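Local coordinates for aryl acylamidase (bacterium CSBL00001, PDB 4YJI), which probably hydrolyses the amide bond of N-acyl aryl amines, and is captured here with N-(4-hydroxyphenyl)acetamide in its pocket, at residues Thr81-Leu86 / Leu128-Ser133; Ala88-Trp93 / Gly111-Tyr116; Ser95-Ile100 / Pro134-Arg139; Gly161-Gly166 / Gly185-Ile190; Gly181-Gly186 / Tyr221-Pro226. The protein carries 1 engineered substitution. One frame throughout, in Å; residues are numbered along the deposited sequence.

From the N terminus, interaction 1 closes the first loop, setting strand 80-84 beside strand 126-131. Interaction 2 is nested inside that loop and folds residues 88-93 against the start of helix 115-122. Interaction 3 crosses both: it begins within the same loop, at 95-100, but reaches past strand 126-131 to 134-139, a wall of the ligand pocket. Interaction 4 closes a later loop, in series with interaction 1, joining the start of helix 165-172 to the turn after strand 178-183. Interaction 5 begins on strand 178-183, runs into that turn, where it shares Gly185 and Gly186 with interaction 4, and closes the next loop by pairing with strand 223-228. Lys84 of interaction 1 bonds to residues of interactions 4 and 5.

Interaction 1. Residues Thr81-Leu86 / Leu128-Ser133; sequences TLMKDL and LGQTNS. With TYL (N-(4-hydroxyphenyl)acetamide (tylenol)), chain C.
Met83 and Gln130 stand side by side on one face of a parallel strand pair, their CG atoms 3.7 Å apart, while Lys84 pairs with Thr131 on the other. Backbone bonds alternate between the strands: Met83 N donates to Gly129 O, Thr131 N to Met83 O at 2.8 Å, and Asp85 N carries the pattern on to Thr131 O. Gly129 has no side chain, and Leu82 lies against its backbone, with Leu82 CD2 3.6 Å from Gly129 C. Branched Thr131 serves two neighbours. Its CG2 packs on Leu82 CB at 3.9 Å, and its hydroxyl, between backbone N and carbonyl carbon (chi1 54°), donates to a water that in turn donates to Leu82 O. A second water donates to Gln130 OE1 and, weakly, to Asp85 OD2; the amide and carboxylate planes lie 15° apart. Further out, Thr96 OG1 holds Asp85 OD2 and Pro94 O takes Gln130 NE2.

Long, unbranched Lys84 is fully extended, CG opposite the backbone N (chi1 178°), and its CE passes Ser133 OG at 3.8 Å. NZ thereby reaches Ser163, Ser164 and Thr182, all hydrogen-bonded to it. Leu86 CD2 touches the bound ligand's ring at C3, 3.6 Å away. Lys84 beside Ser163, which follows a cis peptide bond, is consistent with the Ser-cisSer-Lys triad of amidase signature enzymes, its nucleophile probably replaced here by engineered Ala187.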
# COMPACT_ATOMS: atom_id res chain seq x y z
N THR A 81 12.55 -8.39 3.83
CA THR A 81 11.51 -7.58 3.21
C THR A 81 11.97 -7.05 1.85
O THR A 81 13.13 -7.25 1.44
CB THR A 81 11.09 -6.40 4.14
OG1 THR A 81 9.88 -5.81 3.66
CG2 THR A 81 12.20 -5.34 4.23
N LEU A 82 11.05 -6.43 1.12
CA LEU A 82 11.36 -5.79 -0.15
C LEU A 82 10.67 -4.43 -0.22
O LEU A 82 9.60 -4.23 0.39
CB LEU A 82 10.92 -6.67 -1.32
CG LEU A 82 11.72 -7.93 -1.63
CD1 LEU A 82 11.25 -9.11 -0.79
CD2 LEU A 82 11.61 -8.25 -3.12
N MET A 83 11.28 -3.51 -0.96
CA MET A 83 10.71 -2.16 -1.16
C MET A 83 10.02 -2.08 -2.53
O MET A 83 10.26 -2.90 -3.39
CB MET A 83 11.79 -1.08 -1.06
CG MET A 83 12.77 -1.09 -2.24
SD MET A 83 13.97 0.27 -2.24
CE MET A 83 12.89 1.70 -2.30
N LYS A 84 9.19 -1.06 -2.70
CA LYS A 84 8.43 -0.86 -3.94
C LYS A 84 9.21 -0.06 -4.98
O LYS A 84 9.83 0.95 -4.66
CB LYS A 84 7.13 -0.15 -3.61
CG LYS A 84 6.23 0.18 -4.79
CD LYS A 84 4.98 0.90 -4.27
CE LYS A 84 4.05 1.29 -5.40
NZ LYS A 84 2.84 1.99 -4.85
N ASP A 85 9.15 -0.50 -6.24
CA ASP A 85 9.81 0.22 -7.34
C ASP A 85 8.93 1.37 -7.88
O ASP A 85 8.47 1.33 -9.02
CB ASP A 85 10.15 -0.76 -8.46
CG ASP A 85 10.88 -0.10 -9.62
OD1 ASP A 85 11.48 0.99 -9.41
OD2 ASP A 85 10.84 -0.67 -10.74
N LEU A 86 8.68 2.37 -7.04
CA LEU A 86 7.98 3.57 -7.47
C LEU A 86 8.56 4.75 -6.72
O LEU A 86 8.36 4.88 -5.50
CB LEU A 86 6.46 3.45 -7.23
CG LEU A 86 5.65 4.69 -7.58
CD1 LEU A 86 5.89 5.10 -9.02
CD2 LEU A 86 4.16 4.47 -7.32
N LEU A 128 15.76 -7.46 0.38
CA LEU A 128 16.17 -8.43 -0.64
C LEU A 128 15.98 -7.96 -2.09
O LEU A 128 16.49 -8.60 -3.02
CB LEU A 128 15.41 -9.75 -0.45
CG LEU A 128 16.12 -10.78 0.44
CD1 LEU A 128 16.08 -10.38 1.91
CD2 LEU A 128 15.51 -12.14 0.24
N GLY A 129 15.26 -6.87 -2.29
CA GLY A 129 14.99 -6.38 -3.64
C GLY A 129 13.82 -5.43 -3.73
O GLY A 129 13.43 -4.83 -2.74
N GLN A 130 13.28 -5.28 -4.94
CA GLN A 130 12.18 -4.35 -5.22
C GLN A 130 11.01 -5.06 -5.85
O GLN A 130 11.19 -6.06 -6.56
CB GLN A 130 12.62 -3.23 -6.15
CG GLN A 130 13.74 -2.36 -5.63
CD GLN A 130 14.18 -1.35 -6.67
OE1 GLN A 130 14.10 -1.61 -7.88
NE2 GLN A 130 14.64 -0.20 -6.22
N THR A 131 9.81 -4.52 -5.63
CA THR A 131 8.58 -5.12 -6.13
C THR A 131 7.92 -4.28 -7.22
O THR A 131 8.12 -3.05 -7.30
CB THR A 131 7.58 -5.33 -4.98
OG1 THR A 131 7.37 -4.10 -4.29
CG2 THR A 131 8.11 -6.38 -3.99
N ASN A 132 7.14 -4.95 -8.06
CA ASN A 132 6.51 -4.34 -9.24
C ASN A 132 5.41 -3.33 -8.91
O ASN A 132 4.66 -3.50 -7.95
CB ASN A 132 5.95 -5.46 -10.12
CG ASN A 132 5.75 -5.04 -11.57
OD1 ASN A 132 6.39 -4.12 -12.06
ND2 ASN A 132 4.86 -5.75 -12.26
N SER A 133 5.30 -2.32 -9.78
CA SER A 133 4.30 -1.26 -9.71
C SER A 133 3.91 -0.86 -11.14
O SER A 133 4.73 -1.00 -12.06
CB SER A 133 4.85 -0.06 -8.93
OG SER A 133 4.11 1.12 -9.18
C1 TYL C . 0.24 6.10 -6.43
C2 TYL C . 1.10 5.69 -5.42
C3 TYL C . 2.19 6.49 -5.09
C4 TYL C . 2.40 7.68 -5.78
C5 TYL C . 1.55 8.07 -6.79
C6 TYL C . 0.46 7.28 -7.13
N TYL C . -0.87 5.31 -6.79
C TYL C . -1.82 4.85 -5.89
CM TYL C . -2.93 4.00 -6.47
O4 TYL C . 3.51 8.49 -5.45
O TYL C . -1.77 5.13 -4.70
O HOH W 1 7.55 -3.84 -1.51
O HOH W 2 8.09 -1.67 -11.22
O HOH W 3 13.62 -1.75 -10.61

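Interaction 2. Residues Ala88-Trp93 / Gly111-Tyr116; sequences AAKPGW and GVWSTY
Ala89 and Ser114 grip each other twice. Ala89 N donates to Ser114 OG at 2.6 Å, and Ser114 N returns a nearly straight bond to Ala89 O at 2.7 Å (N-H...O 167°). The small methyl of Ala89 lets the chains close in, and the serine hydroxyl, beside its own backbone N (chi1 -53°), faces the amide it accepts from. Next to this pair, Pro91 crosses Trp113 at about a right angle: Pro91 CD sits over the indole face, toward its rim, 3.8 Å from the centroid of the five-membered ring. This CH-pi contact suits proline, whose CD hydrogens are polarised by the adjacent N and held in place by the ring. The aliphatic part of Lys90 approaches the same indole obliquely, Lys90 CE 3.6 Å from Trp113 CZ3, while Lys90 CD lies over the centre of the ring of Trp93, in its own segment. The ammonium end of Lys90 continues to a salt bridge with Glu55.

Packing is slacker toward solvent, where Val112 CG1 meets Ala89 CB at 4.0 Å and exposed Gly111 borders the Pro91 ring. Gly92, also exposed, takes the positive-phi position of the type II turn from Lys90 to Trp93, which Trp93 N closes onto Lys90 O.

Ser114 immediately precedes helix 115-122, whose first amides, Thr115 N and Tyr116 N, bond to the carboxylate of Glu224 on strand 223-228. Ala88, Trp93 and Ser114 also pack on Met83 of strand 80-84.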
# COMPACT_ATOMS: atom_id res chain seq x y z
N ALA A 88 11.46 4.83 -6.02
CA ALA A 88 12.42 4.16 -5.15
C ALA A 88 13.71 4.95 -5.08
O ALA A 88 14.27 5.34 -6.11
CB ALA A 88 12.69 2.74 -5.66
N ALA A 89 14.21 5.17 -3.86
CA ALA A 89 15.55 5.72 -3.71
C ALA A 89 16.32 4.89 -2.70
O ALA A 89 15.98 4.84 -1.51
CB ALA A 89 15.50 7.18 -3.30
N LYS A 90 17.35 4.22 -3.19
CA LYS A 90 18.32 3.54 -2.33
C LYS A 90 19.63 3.52 -3.11
O LYS A 90 19.65 3.11 -4.27
CB LYS A 90 17.85 2.12 -1.98
CG LYS A 90 18.74 1.40 -0.95
CD LYS A 90 18.15 0.07 -0.53
CE LYS A 90 18.80 -0.44 0.75
NZ LYS A 90 20.29 -0.50 0.67
N PRO A 91 20.73 4.00 -2.49
CA PRO A 91 21.99 4.15 -3.23
C PRO A 91 22.39 2.88 -3.97
O PRO A 91 22.38 1.79 -3.39
CB PRO A 91 23.00 4.48 -2.13
CG PRO A 91 22.18 5.21 -1.11
CD PRO A 91 20.84 4.48 -1.10
N GLY A 92 22.68 3.01 -5.27
CA GLY A 92 23.08 1.86 -6.07
C GLY A 92 21.94 1.03 -6.62
O GLY A 92 22.17 0.16 -7.46
N TRP A 93 20.71 1.28 -6.17
CA TRP A 93 19.58 0.47 -6.63
C TRP A 93 18.86 1.13 -7.80
O TRP A 93 18.91 2.36 -7.96
CB TRP A 93 18.58 0.23 -5.49
CG TRP A 93 19.03 -0.74 -4.45
CD1 TRP A 93 20.30 -0.90 -3.96
CD2 TRP A 93 18.21 -1.67 -3.74
NE1 TRP A 93 20.31 -1.88 -2.99
CE2 TRP A 93 19.04 -2.37 -2.84
CE3 TRP A 93 16.84 -1.99 -3.78
CZ2 TRP A 93 18.56 -3.35 -1.98
CZ3 TRP A 93 16.36 -2.97 -2.92
CH2 TRP A 93 17.22 -3.65 -2.04
N GLY A 111 23.65 8.65 -0.77
CA GLY A 111 23.05 9.45 0.29
C GLY A 111 21.58 9.80 0.15
O GLY A 111 21.05 10.57 0.95
N VAL A 112 20.91 9.24 -0.87
CA VAL A 112 19.50 9.55 -1.13
C VAL A 112 18.64 8.32 -0.84
O VAL A 112 18.81 7.29 -1.48
CB VAL A 112 19.27 10.01 -2.59
CG1 VAL A 112 17.82 10.44 -2.79
CG2 VAL A 112 20.23 11.14 -2.96
N TRP A 113 17.72 8.44 0.12
CA TRP A 113 16.95 7.30 0.59
C TRP A 113 15.44 7.51 0.61
O TRP A 113 14.98 8.56 1.03
CB TRP A 113 17.38 6.94 2.01
CG TRP A 113 18.74 6.37 2.13
CD1 TRP A 113 19.93 7.05 2.10
CD2 TRP A 113 19.06 5.00 2.32
NE1 TRP A 113 20.98 6.17 2.25
CE2 TRP A 113 20.47 4.90 2.39
CE3 TRP A 113 18.30 3.83 2.44
CZ2 TRP A 113 21.13 3.69 2.57
CZ3 TRP A 113 18.95 2.63 2.62
CH2 TRP A 113 20.36 2.57 2.68
N SER A 114 14.68 6.50 0.18
CA SER A 114 13.25 6.42 0.50
C SER A 114 13.12 6.02 1.97
O SER A 114 14.03 5.44 2.54
CB SER A 114 12.52 5.40 -0.39
OG SER A 114 12.74 5.63 -1.76
N THR A 115 11.97 6.31 2.58
CA THR A 115 11.80 6.08 4.02
C THR A 115 11.81 4.60 4.40
O THR A 115 12.48 4.21 5.36
CB THR A 115 10.48 6.71 4.52
OG1 THR A 115 10.53 8.13 4.30
CG2 THR A 115 10.28 6.43 6.02
N TYR A 116 11.07 3.78 3.67
CA TYR A 116 10.95 2.37 4.03
C TYR A 116 12.34 1.68 4.06
O TYR A 116 12.68 1.10 5.07
CB TYR A 116 9.99 1.63 3.08
CG TYR A 116 9.67 0.21 3.51
CD1 TYR A 116 8.68 -0.04 4.45
CD2 TYR A 116 10.35 -0.88 2.97
CE1 TYR A 116 8.36 -1.33 4.84
CE2 TYR A 116 10.05 -2.19 3.36
CZ TYR A 116 9.06 -2.40 4.30
OH TYR A 116 8.74 -3.68 4.69

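Interaction 3. Residues Ser95-Ile100 / Pro134-Arg139; sequences STLGGI and PVYGFR. With TYL (N-(4-hydroxyphenyl)acetamide (tylenol)), chain C.
Leu97, Gly98 and Gly99 follow one another with positive phi, as do Tyr136 and Gly137 opposite, so two tight irregular bends meet. Their backbones are joined by Tyr136 N donating to Leu97 O at 2.9 Å, almost straight (173°) though tilted from the carbonyl plane. Glycine suits position 98: its phi is 83°, and the side where a side chain would stand is taken by Pro134 O, which Gly98 CA meets at 3.4 Å in a C-H...O contact. The first bend is braced by an ST motif, Thr96 OG1 accepting from Gly99 N. The second bend forms a wall of the ligand pocket, where Gly137 O accepts the amide N-H of the bound N-(4-hydroxyphenyl)acetamide at 2.8 Å.

Apolar side chains pack between the bends. Leu97 CD1 approaches Tyr136 CE1 obliquely at 3.7 Å, and Ile100 CD1 approaches CE2 of the same ring at 3.8 Å. Ile100 also crosses Val135 at about a right angle, CG1 to CG1. The Tyr136 hydroxyl bonds to Ser333 of helix 315-339, and Leu356 packs on both Val135 and Tyr136.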
# COMPACT_ATOMS: atom_id res chain seq x y z
N SER A 95 15.67 2.46 -10.21
CA SER A 95 14.39 3.13 -9.97
C SER A 95 13.74 3.37 -11.33
O SER A 95 14.19 4.25 -12.07
CB SER A 95 14.59 4.45 -9.22
OG SER A 95 13.34 5.07 -8.93
N THR A 96 12.72 2.59 -11.66
CA THR A 96 12.13 2.65 -13.00
C THR A 96 10.76 3.32 -13.01
O THR A 96 10.12 3.40 -14.06
CB THR A 96 11.99 1.24 -13.62
OG1 THR A 96 10.96 0.48 -12.96
CG2 THR A 96 13.31 0.49 -13.52
N LEU A 97 10.33 3.82 -11.86
CA LEU A 97 9.02 4.48 -11.73
C LEU A 97 7.89 3.60 -12.25
O LEU A 97 6.98 4.04 -12.96
CB LEU A 97 9.02 5.82 -12.47
CG LEU A 97 10.14 6.79 -12.08
CD1 LEU A 97 10.02 8.12 -12.81
CD2 LEU A 97 10.18 7.00 -10.57
N GLY A 98 7.94 2.32 -11.88
CA GLY A 98 6.86 1.42 -12.22
C GLY A 98 6.95 0.84 -13.63
O GLY A 98 5.94 0.71 -14.33
N GLY A 99 8.16 0.49 -14.04
CA GLY A 99 8.33 -0.25 -15.28
C GLY A 99 8.47 0.60 -16.53
O GLY A 99 7.99 0.23 -17.60
N ILE A 100 9.13 1.75 -16.40
CA ILE A 100 9.47 2.56 -17.58
C ILE A 100 10.80 2.07 -18.16
O ILE A 100 11.86 2.30 -17.58
CB ILE A 100 9.59 4.05 -17.23
CG1 ILE A 100 8.23 4.62 -16.79
CG2 ILE A 100 10.13 4.84 -18.42
CD1 ILE A 100 8.31 6.08 -16.37
N PRO A 134 2.69 -0.35 -11.36
CA PRO A 134 2.37 0.24 -12.66
C PRO A 134 3.09 1.56 -12.87
O PRO A 134 3.52 2.17 -11.88
CB PRO A 134 0.86 0.47 -12.59
CG PRO A 134 0.63 0.75 -11.13
CD PRO A 134 1.55 -0.25 -10.43
N VAL A 135 3.19 2.01 -14.11
CA VAL A 135 3.91 3.24 -14.44
C VAL A 135 3.40 4.46 -13.67
O VAL A 135 2.20 4.76 -13.70
CB VAL A 135 3.82 3.54 -15.96
CG1 VAL A 135 4.44 4.90 -16.30
CG2 VAL A 135 4.50 2.42 -16.76
N TYR A 136 4.32 5.13 -12.98
CA TYR A 136 4.01 6.31 -12.16
C TYR A 136 2.91 6.08 -11.11
O TYR A 136 2.32 7.03 -10.61
CB TYR A 136 3.62 7.50 -13.04
CG TYR A 136 4.80 8.29 -13.55
CD1 TYR A 136 5.61 9.00 -12.67
CD2 TYR A 136 5.11 8.35 -14.91
CE1 TYR A 136 6.70 9.74 -13.12
CE2 TYR A 136 6.20 9.09 -15.37
CZ TYR A 136 6.99 9.78 -14.46
OH TYR A 136 8.08 10.52 -14.88
N GLY A 137 2.66 4.81 -10.79
CA GLY A 137 1.64 4.44 -9.82
C GLY A 137 0.22 4.76 -10.28
O GLY A 137 -0.72 4.74 -9.48
N PHE A 138 0.05 5.01 -11.57
CA PHE A 138 -1.18 5.69 -12.02
C PHE A 138 -2.32 4.73 -12.38
O PHE A 138 -2.95 4.88 -13.43
CB PHE A 138 -0.86 6.60 -13.22
CG PHE A 138 -1.67 7.88 -13.24
CD1 PHE A 138 -3.01 7.87 -13.58
CD2 PHE A 138 -1.08 9.09 -12.92
CE1 PHE A 138 -3.76 9.04 -13.60
CE2 PHE A 138 -1.82 10.27 -12.95
CZ PHE A 138 -3.16 10.24 -13.28
N ARG A 139 -2.60 3.78 -11.49
CA ARG A 139 -3.77 2.90 -11.58
C ARG A 139 -3.83 1.95 -10.38
O ARG A 139 -2.81 1.74 -9.70
CB ARG A 139 -3.78 2.08 -12.88
CG ARG A 139 -2.52 1.26 -13.11
CD ARG A 139 -2.54 0.60 -14.50
NE ARG A 139 -2.51 1.61 -15.56
CZ ARG A 139 -3.00 1.43 -16.78
NH1 ARG A 139 -3.58 0.28 -17.12
NH2 ARG A 139 -2.92 2.43 -17.67
C1 TYL C . 0.24 6.10 -6.43
C2 TYL C . 1.10 5.69 -5.42
C3 TYL C . 2.19 6.49 -5.09
C4 TYL C . 2.40 7.68 -5.78
C5 TYL C . 1.55 8.07 -6.79
C6 TYL C . 0.46 7.28 -7.13
N TYL C . -0.87 5.31 -6.79
C TYL C . -1.82 4.85 -5.89
CM TYL C . -2.93 4.00 -6.47
O4 TYL C . 3.51 8.49 -5.45
O TYL C . -1.77 5.13 -4.70

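Interaction 4. Residues Gly161-Gly166 / Gly185-Ile190; sequences GGSSGG and GGAIRI. Engineered in segment 185-190: Ala187 (natural residue Ser). With TYL (N-(4-hydroxyphenyl)acetamide (tylenol)), chain C.
A cis peptide bond links Gly162 to Ser163, and beyond it Ser163 OG lies just 3.0 Å from CB of Ala187, a very close approach. Ala187 is an engineered substitution for the natural serine, so its methyl carbon now faces that hydroxyl. With OG set between the backbone N and the carbonyl carbon (chi1 53°), Ser163 also comes within 3.4 Å of the ligand's amide N. The backbone N of Ser163 is buried and has no partner.

Ser164 holds the facing turn by its hydroxyl: OG donates to Ala187 O at 2.8 Å from above the carbonyl plane, 63° out of it, and Ser164 N adds a weak bond to the same oxygen. Lys84, bonded to both serine hydroxyls, probably helps to orient them. Beta-branched Ile190 lays CB and CG2 against the carbonyl of Gly162, each 3.3 Å from its O. The turn is drawn in by Gly186 O, which accepts from both Arg189 N and Ile190 N.

The ligand's carbonyl oxygen is held by Gly185 N at 2.7 Å and weakly by Ala187 N at 3.1 Å, with Gly184 N as a further donor. Backbone amides converging on the acyl oxygen form an arrangement like an oxyanion hole, consistent with the Ser-cisSer-Lys active site of the amidase signature family, Ala187 probably standing at the nucleophile's position.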
# COMPACT_ATOMS: atom_id res chain seq x y z
N GLY A 161 -3.75 -6.30 -7.86
CA GLY A 161 -4.09 -4.94 -7.47
C GLY A 161 -2.84 -4.09 -7.50
O GLY A 161 -1.75 -4.60 -7.76
N GLY A 162 -2.98 -2.80 -7.24
CA GLY A 162 -1.85 -1.89 -7.33
C GLY A 162 -2.14 -0.57 -6.64
O GLY A 162 -3.26 -0.35 -6.17
N SER A 163 -1.15 0.32 -6.59
CA SER A 163 0.11 0.13 -7.30
C SER A 163 1.16 -0.72 -6.57
O SER A 163 2.16 -1.09 -7.18
CB SER A 163 0.71 1.50 -7.65
OG SER A 163 0.82 2.33 -6.52
N SER A 164 0.94 -1.06 -5.30
CA SER A 164 1.89 -1.91 -4.56
C SER A 164 1.59 -3.40 -4.73
O SER A 164 1.58 -4.14 -3.75
CB SER A 164 1.88 -1.59 -3.06
OG SER A 164 1.94 -0.20 -2.80
N GLY A 165 1.37 -3.84 -5.97
CA GLY A 165 0.92 -5.20 -6.21
C GLY A 165 1.97 -6.27 -5.94
O GLY A 165 1.65 -7.33 -5.39
N GLY A 166 3.21 -5.99 -6.32
CA GLY A 166 4.31 -6.90 -6.03
C GLY A 166 4.49 -7.10 -4.53
O GLY A 166 4.72 -8.22 -4.08
N GLY A 185 -3.37 7.14 -3.85
CA GLY A 185 -4.80 7.00 -4.11
C GLY A 185 -5.33 5.70 -3.52
O GLY A 185 -6.47 5.32 -3.77
N GLY A 186 -4.49 5.03 -2.73
CA GLY A 186 -4.89 3.80 -2.08
C GLY A 186 -3.92 2.64 -2.23
O GLY A 186 -4.24 1.52 -1.84
N ALA A 187 -2.72 2.89 -2.74
CA ALA A 187 -1.87 1.79 -3.18
C ALA A 187 -1.32 0.85 -2.08
O ALA A 187 -0.81 -0.20 -2.40
CB ALA A 187 -0.72 2.32 -3.99
N ILE A 188 -1.43 1.22 -0.81
CA ILE A 188 -1.10 0.29 0.27
C ILE A 188 -2.30 -0.65 0.49
O ILE A 188 -2.15 -1.83 0.83
CB ILE A 188 -0.76 1.03 1.58
CG1 ILE A 188 0.62 1.69 1.49
CG2 ILE A 188 -0.80 0.10 2.78
CD1 ILE A 188 0.82 2.79 2.54
N ARG A 189 -3.49 -0.09 0.29
CA ARG A 189 -4.73 -0.72 0.73
C ARG A 189 -5.42 -1.50 -0.38
O ARG A 189 -6.03 -2.53 -0.11
CB ARG A 189 -5.68 0.36 1.29
CG ARG A 189 -5.08 1.09 2.52
CD ARG A 189 -5.76 2.42 2.80
NE ARG A 189 -5.31 3.47 1.88
CZ ARG A 189 -6.03 4.54 1.57
NH1 ARG A 189 -7.25 4.68 2.09
NH2 ARG A 189 -5.55 5.45 0.74
N ILE A 190 -5.34 -0.98 -1.60
CA ILE A 190 -5.97 -1.63 -2.77
C ILE A 190 -5.46 -3.06 -2.99
O ILE A 190 -6.26 -4.00 -3.01
CB ILE A 190 -5.76 -0.80 -4.07
CG1 ILE A 190 -6.45 0.58 -3.97
CG2 ILE A 190 -6.24 -1.57 -5.31
CD1 ILE A 190 -5.80 1.62 -4.88
C1 TYL C . 0.24 6.10 -6.43
C2 TYL C . 1.10 5.69 -5.42
C3 TYL C . 2.19 6.49 -5.09
C4 TYL C . 2.40 7.68 -5.78
C5 TYL C . 1.55 8.07 -6.79
C6 TYL C . 0.46 7.28 -7.13
N TYL C . -0.87 5.31 -6.79
C TYL C . -1.82 4.85 -5.89
CM TYL C . -2.93 4.00 -6.47
O4 TYL C . 3.51 8.49 -5.45
O TYL C . -1.77 5.13 -4.70

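Interaction 5. Residues Gly181-Gly186 / Tyr221-Pro226; sequences GTDGGG and YLYEGP. With TYL (N-(4-hydroxyphenyl)acetamide (tylenol)), chain C.
Gly181 pairs with Gly225, and Asp183 with Tyr223, as hydrogen-bonded antiparallel pairs flanking the non-hydrogen-bonded pair Thr182-Glu224, in strands whose directions differ by 142°. This is the edge of the large mixed sheet of the amidase fold, with strand 178-183 outermost. Two bonds hold the Gly181-Gly225 pair, Gly181 N to Gly225 O measuring 2.9 Å; in the Asp183-Tyr223 pair Tyr223 N donates well to Asp183 O, while the return bond from Asp183 N is weak.

On one face Thr182 and Glu224 lie side by side, Thr182 CG2 4.0 Å from Glu224 CG. Threonine suits the place by splitting its roles: the methyl packs here while OG1, on the branch between backbone N and carbonyl carbon (chi1 68°), reaches to 3.4 Å from the ligand's C3 and toward Lys84. Glu224 extends toward helix 115-122, and a water donates to both its OE1 and Gly181 O.

On the other face Asp183 crosses Tyr223 obliquely, carboxylate and ring planes 78° apart. The carboxylate braces the following turn through a salt bridge to Arg189 and bonds to Ile188 N and, weakly, Gly186 N; the Tyr223 hydroxyl bonds to Thr436 O. Where strand 178-183 ends, Leu222, just before strand 223-228, sets CD2 3.7 Å from Gly184 CA; glycine suits this place, between the leucine methyl and the ligand. Gly184 N donates to the ligand's carbonyl oxygen at 2.7 Å, with an N-H...O angle of 161°.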
# COMPACT_ATOMS: atom_id res chain seq x y z
N GLY A 181 4.88 -0.44 0.93
CA GLY A 181 4.02 0.12 -0.10
C GLY A 181 4.05 1.64 -0.03
O GLY A 181 4.48 2.22 0.96
N THR A 182 3.62 2.28 -1.11
CA THR A 182 3.41 3.73 -1.08
C THR A 182 1.97 3.94 -1.51
O THR A 182 1.37 3.04 -2.08
CB THR A 182 4.38 4.48 -1.99
OG1 THR A 182 4.08 4.18 -3.36
CG2 THR A 182 5.83 4.09 -1.68
N ASP A 183 1.41 5.11 -1.22
CA ASP A 183 -0.04 5.26 -1.31
C ASP A 183 -0.38 6.71 -1.65
O ASP A 183 -0.14 7.62 -0.85
CB ASP A 183 -0.66 4.80 0.03
CG ASP A 183 -2.20 4.66 0.00
OD1 ASP A 183 -2.89 5.60 -0.42
OD2 ASP A 183 -2.71 3.61 0.47
N GLY A 184 -0.92 6.93 -2.85
CA GLY A 184 -1.30 8.26 -3.29
C GLY A 184 -2.79 8.31 -3.62
O GLY A 184 -3.39 9.39 -3.65
N GLY A 185 -3.37 7.14 -3.85
CA GLY A 185 -4.80 7.00 -4.11
C GLY A 185 -5.33 5.70 -3.52
O GLY A 185 -6.47 5.32 -3.77
N GLY A 186 -4.49 5.03 -2.73
CA GLY A 186 -4.89 3.80 -2.08
C GLY A 186 -3.92 2.64 -2.23
O GLY A 186 -4.24 1.52 -1.84
N TYR A 221 -2.26 13.71 -0.45
CA TYR A 221 -1.36 13.19 0.57
C TYR A 221 -0.76 11.86 0.08
O TYR A 221 -1.49 11.00 -0.45
CB TYR A 221 -2.11 12.97 1.88
CG TYR A 221 -2.55 14.21 2.63
CD1 TYR A 221 -1.66 15.23 2.92
CD2 TYR A 221 -3.87 14.34 3.06
CE1 TYR A 221 -2.07 16.35 3.65
CE2 TYR A 221 -4.28 15.45 3.78
CZ TYR A 221 -3.38 16.45 4.06
OH TYR A 221 -3.81 17.54 4.80
N LEU A 222 0.56 11.73 0.24
CA LEU A 222 1.29 10.52 -0.11
C LEU A 222 1.79 9.85 1.16
O LEU A 222 2.28 10.53 2.07
CB LEU A 222 2.48 10.84 -1.03
CG LEU A 222 2.16 11.75 -2.21
CD1 LEU A 222 3.44 12.07 -3.02
CD2 LEU A 222 1.12 11.09 -3.09
N TYR A 223 1.65 8.53 1.23
CA TYR A 223 2.06 7.77 2.41
C TYR A 223 3.02 6.64 2.08
O TYR A 223 2.92 6.04 1.01
CB TYR A 223 0.83 7.18 3.08
CG TYR A 223 -0.31 8.13 3.32
CD1 TYR A 223 -0.34 8.95 4.44
CD2 TYR A 223 -1.39 8.18 2.44
CE1 TYR A 223 -1.40 9.82 4.69
CE2 TYR A 223 -2.48 9.06 2.68
CZ TYR A 223 -2.47 9.86 3.80
OH TYR A 223 -3.53 10.72 4.05
N GLU A 224 3.93 6.31 3.01
CA GLU A 224 4.60 5.00 2.99
C GLU A 224 4.09 4.17 4.18
O GLU A 224 3.86 4.71 5.27
CB GLU A 224 6.14 5.15 3.05
CG GLU A 224 6.75 5.81 1.79
CD GLU A 224 8.27 5.59 1.63
OE1 GLU A 224 8.76 4.44 1.73
OE2 GLU A 224 8.99 6.59 1.37
N GLY A 225 3.92 2.87 3.98
CA GLY A 225 3.38 2.00 5.02
C GLY A 225 3.52 0.53 4.70
O GLY A 225 3.87 0.17 3.57
N PRO A 226 3.27 -0.34 5.69
CA PRO A 226 3.48 -1.78 5.54
C PRO A 226 2.25 -2.55 5.03
O PRO A 226 1.10 -2.14 5.27
CB PRO A 226 3.80 -2.23 6.96
CG PRO A 226 2.91 -1.32 7.80
CD PRO A 226 2.89 0.01 7.07
C1 TYL C . 0.24 6.10 -6.43
C2 TYL C . 1.10 5.69 -5.42
C3 TYL C . 2.19 6.49 -5.09
C4 TYL C . 2.40 7.68 -5.78
C5 TYL C . 1.55 8.07 -6.79
C6 TYL C . 0.46 7.28 -7.13
N TYL C . -0.87 5.31 -6.79
C TYL C . -1.82 4.85 -5.89
CM TYL C . -2.93 4.00 -6.47
O4 TYL C . 3.51 8.49 -5.45
O TYL C . -1.77 5.13 -4.70
O HOH W 4 7.34 1.98 1.22